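PDB 4Q68: uncharacterized protein from Bacteroides uniformis ATCC 8492, which is probably an amidase of the NlpC/P60 type, acting on bacterial cell-wall peptidoglycan with high specificity. Local coordinates for residues P169-G174 with T231-L236. Numbering follows the deposited sequence. Where two conformers were deposited one is given.
Sequences PWIKDG and TGIRVL
In the loop that sets Trp170 and Ile171 against Val235, Lys172 NZ donates a hydrogen bond to Pro169 O over 2.9 Å, with a C=O...N angle of 160°. Pro169 and Lys172 each have a second conformer, so this bond may exist only part of the time. No hydrogen bond runs between residues 169-174 and 231-236; the contact is apolar, made by four side chains whose backbones stay well apart: the nearest CA atoms, those of Ile171 and Val235, are 7.3 Å from each other.

One methyl of Val235 serves two partners. Its CG2 lies 4.0 Å from Trp170 CZ3, on the benzo part of the indole, and 4.2 Å from Ile171 CG1. With chi1 at 179°, CG2 stands beside the backbone N and anti to the carbonyl carbon, and it is this methyl that meets the loop. The indole approaches the valine obliquely, whereas Ile171 crosses it at about a right angle. Within the loop, Ile171 CG1 also rests 3.6 Å above the Trp170 ring plane, displaced toward its rim, so the two neighbouring residues present a joined apolar surface. Farther out, the extended branch of Ile171 (chi2 170°) brings CD1 end to end with CD1 of Ile233, at 4.2 Å.

Just beyond the contact the same strand does bind the loop, Arg237 NH2 donating to Trp170 O, while Ile171 O is hydrogen-bonded to the hydroxyl of Tyr196. The loop leading to strand 176-181 is packed on strand 230-238 of the antiparallel sheet in this amidase-like domain. Trp170 packs against Val107, Thr108 and Met111 of helix 107-111, Ile171 touches Leu163, and Ile233 and Val235 both lean on Ile177 of strand 176-181, which pairs antiparallel with strand 230-238.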
loop_
_atom_site.group_PDB
_atom_site.type_symbol
_atom_site.label_atom_id
_atom_site.label_comp_id
_atom_site.label_asym_id
_atom_site.label_seq_id
_atom_site.Cartn_x
_atom_site.Cartn_y
_atom_site.Cartn_z
ATOM N N PRO A 169 -10.473 17.581 -5.549
ATOM C CA PRO A 169 -11.332 17.644 -4.366
ATOM C C PRO A 169 -11.828 16.290 -3.847
ATOM O O PRO A 169 -12.259 16.208 -2.704
ATOM C CB PRO A 169 -12.497 18.530 -4.822
ATOM C CG PRO A 169 -12.484 18.460 -6.294
ATOM C CD PRO A 169 -11.051 18.322 -6.684
ATOM N N TRP A 170 -11.754 15.250 -4.670
ATOM C CA TRP A 170 -12.138 13.919 -4.240
ATOM C C TRP A 170 -10.989 13.109 -3.624
ATOM O O TRP A 170 -11.210 11.998 -3.174
ATOM C CB TRP A 170 -12.792 13.158 -5.393
ATOM C CG TRP A 170 -12.018 13.068 -6.654
ATOM C CD1 TRP A 170 -12.164 13.858 -7.748
ATOM C CD2 TRP A 170 -11.039 12.086 -7.002
ATOM N NE1 TRP A 170 -11.329 13.449 -8.753
ATOM C CE2 TRP A 170 -10.623 12.363 -8.320
ATOM C CE3 TRP A 170 -10.477 10.999 -6.333
ATOM C CZ2 TRP A 170 -9.683 11.582 -8.986
ATOM C CZ3 TRP A 170 -9.540 10.223 -6.996
ATOM C CH2 TRP A 170 -9.147 10.524 -8.308
ATOM N N ILE A 171 -9.778 13.667 -3.613
ATOM C CA ILE A 171 -8.658 13.099 -2.874
ATOM C C ILE A 171 -8.587 13.887 -1.574
ATOM O O ILE A 171 -8.483 15.119 -1.614
ATOM C CB ILE A 171 -7.328 13.198 -3.638
ATOM C CG1 ILE A 171 -7.439 12.478 -4.980
ATOM C CG2 ILE A 171 -6.193 12.651 -2.770
ATOM C CD1 ILE A 171 -6.272 12.704 -5.913
ATOM N N LYS A 172 -8.647 13.186 -0.446
ATOM C CA LYS A 172 -8.755 13.816 0.864
ATOM C C LYS A 172 -7.573 13.476 1.774
ATOM O O LYS A 172 -6.945 12.407 1.648
ATOM C CB LYS A 172 -10.058 13.357 1.514
ATOM C CG LYS A 172 -11.265 13.745 0.675
ATOM C CD LYS A 172 -12.601 13.402 1.279
ATOM C CE LYS A 172 -13.725 13.745 0.301
ATOM N NZ LYS A 172 -13.517 15.088 -0.304
ATOM N N ASP A 173 -7.291 14.374 2.711
ATOM C CA ASP A 173 -6.334 14.092 3.772
ATOM C C ASP A 173 -6.594 12.702 4.339
ATOM O O ASP A 173 -7.735 12.329 4.640
ATOM C CB ASP A 173 -6.491 15.093 4.917
ATOM C CG ASP A 173 -5.751 16.392 4.699
ATOM O OD1 ASP A 173 -4.763 16.404 3.948
ATOM O OD2 ASP A 173 -6.169 17.417 5.304
ATOM N N GLY A 174 -5.522 11.933 4.484
ATOM C CA GLY A 174 -5.615 10.593 5.067
ATOM C C GLY A 174 -5.882 9.477 4.085
ATOM O O GLY A 174 -5.791 8.314 4.460
ATOM N N THR A 231 3.230 5.682 -13.179
ATOM C CA THR A 231 2.270 6.054 -14.197
ATOM C C THR A 231 1.059 6.804 -13.662
ATOM O O THR A 231 0.317 7.396 -14.443
ATOM C CB THR A 231 1.780 4.807 -14.933
ATOM O OG1 THR A 231 1.291 3.889 -13.964
ATOM C CG2 THR A 231 2.901 4.175 -15.738
ATOM N N GLY A 232 0.829 6.758 -12.355
ATOM C CA GLY A 232 -0.407 7.291 -11.816
ATOM C C GLY A 232 -0.632 6.784 -10.420
ATOM O O GLY A 232 0.309 6.311 -9.770
ATOM N N ILE A 233 -1.875 6.917 -9.949
ATOM C CA ILE A 233 -2.221 6.489 -8.596
ATOM C C ILE A 233 -3.570 5.804 -8.556
ATOM O O ILE A 233 -4.475 6.123 -9.330
ATOM C CB ILE A 233 -2.213 7.672 -7.571
ATOM C CG1 ILE A 233 -3.211 8.773 -7.947
ATOM C CG2 ILE A 233 -0.800 8.222 -7.429
ATOM C CD1 ILE A 233 -3.315 9.893 -6.927
ATOM N N ARG A 234 -3.696 4.891 -7.602
ATOM C CA ARG A 234 -4.968 4.457 -7.063
ATOM C C ARG A 234 -5.131 5.141 -5.706
ATOM O O ARG A 234 -4.158 5.335 -4.979
ATOM C CB ARG A 234 -5.039 2.929 -6.926
ATOM C CG ARG A 234 -4.919 2.210 -8.260
ATOM C CD ARG A 234 -5.018 0.712 -8.165
ATOM N NE ARG A 234 -6.364 0.297 -7.776
ATOM C CZ ARG A 234 -6.770 -0.963 -7.655
ATOM N NH1 ARG A 234 -5.933 -1.965 -7.832
ATOM N NH2 ARG A 234 -8.023 -1.234 -7.343
ATOM N N VAL A 235 -6.363 5.522 -5.392
ATOM C CA VAL A 235 -6.698 6.225 -4.166
ATOM C C VAL A 235 -7.704 5.373 -3.403
ATOM O O VAL A 235 -8.774 5.040 -3.932
ATOM C CB VAL A 235 -7.306 7.613 -4.469
ATOM C CG1 VAL A 235 -7.683 8.326 -3.185
ATOM C CG2 VAL A 235 -6.339 8.448 -5.292
ATOM N N LEU A 236 -7.324 4.995 -2.185
ATOM C CA LEU A 236 -8.145 4.158 -1.317
ATOM C C LEU A 236 -8.462 4.940 -0.054
ATOM O O LEU A 236 -7.720 5.842 0.340
ATOM C CB LEU A 236 -7.431 2.861 -0.927
ATOM C CG LEU A 236 -6.918 1.949 -2.043
ATOM C CD1 LEU A 236 -7.957 1.724 -3.128
ATOM C CD2 LEU A 236 -5.604 2.445 -2.641
#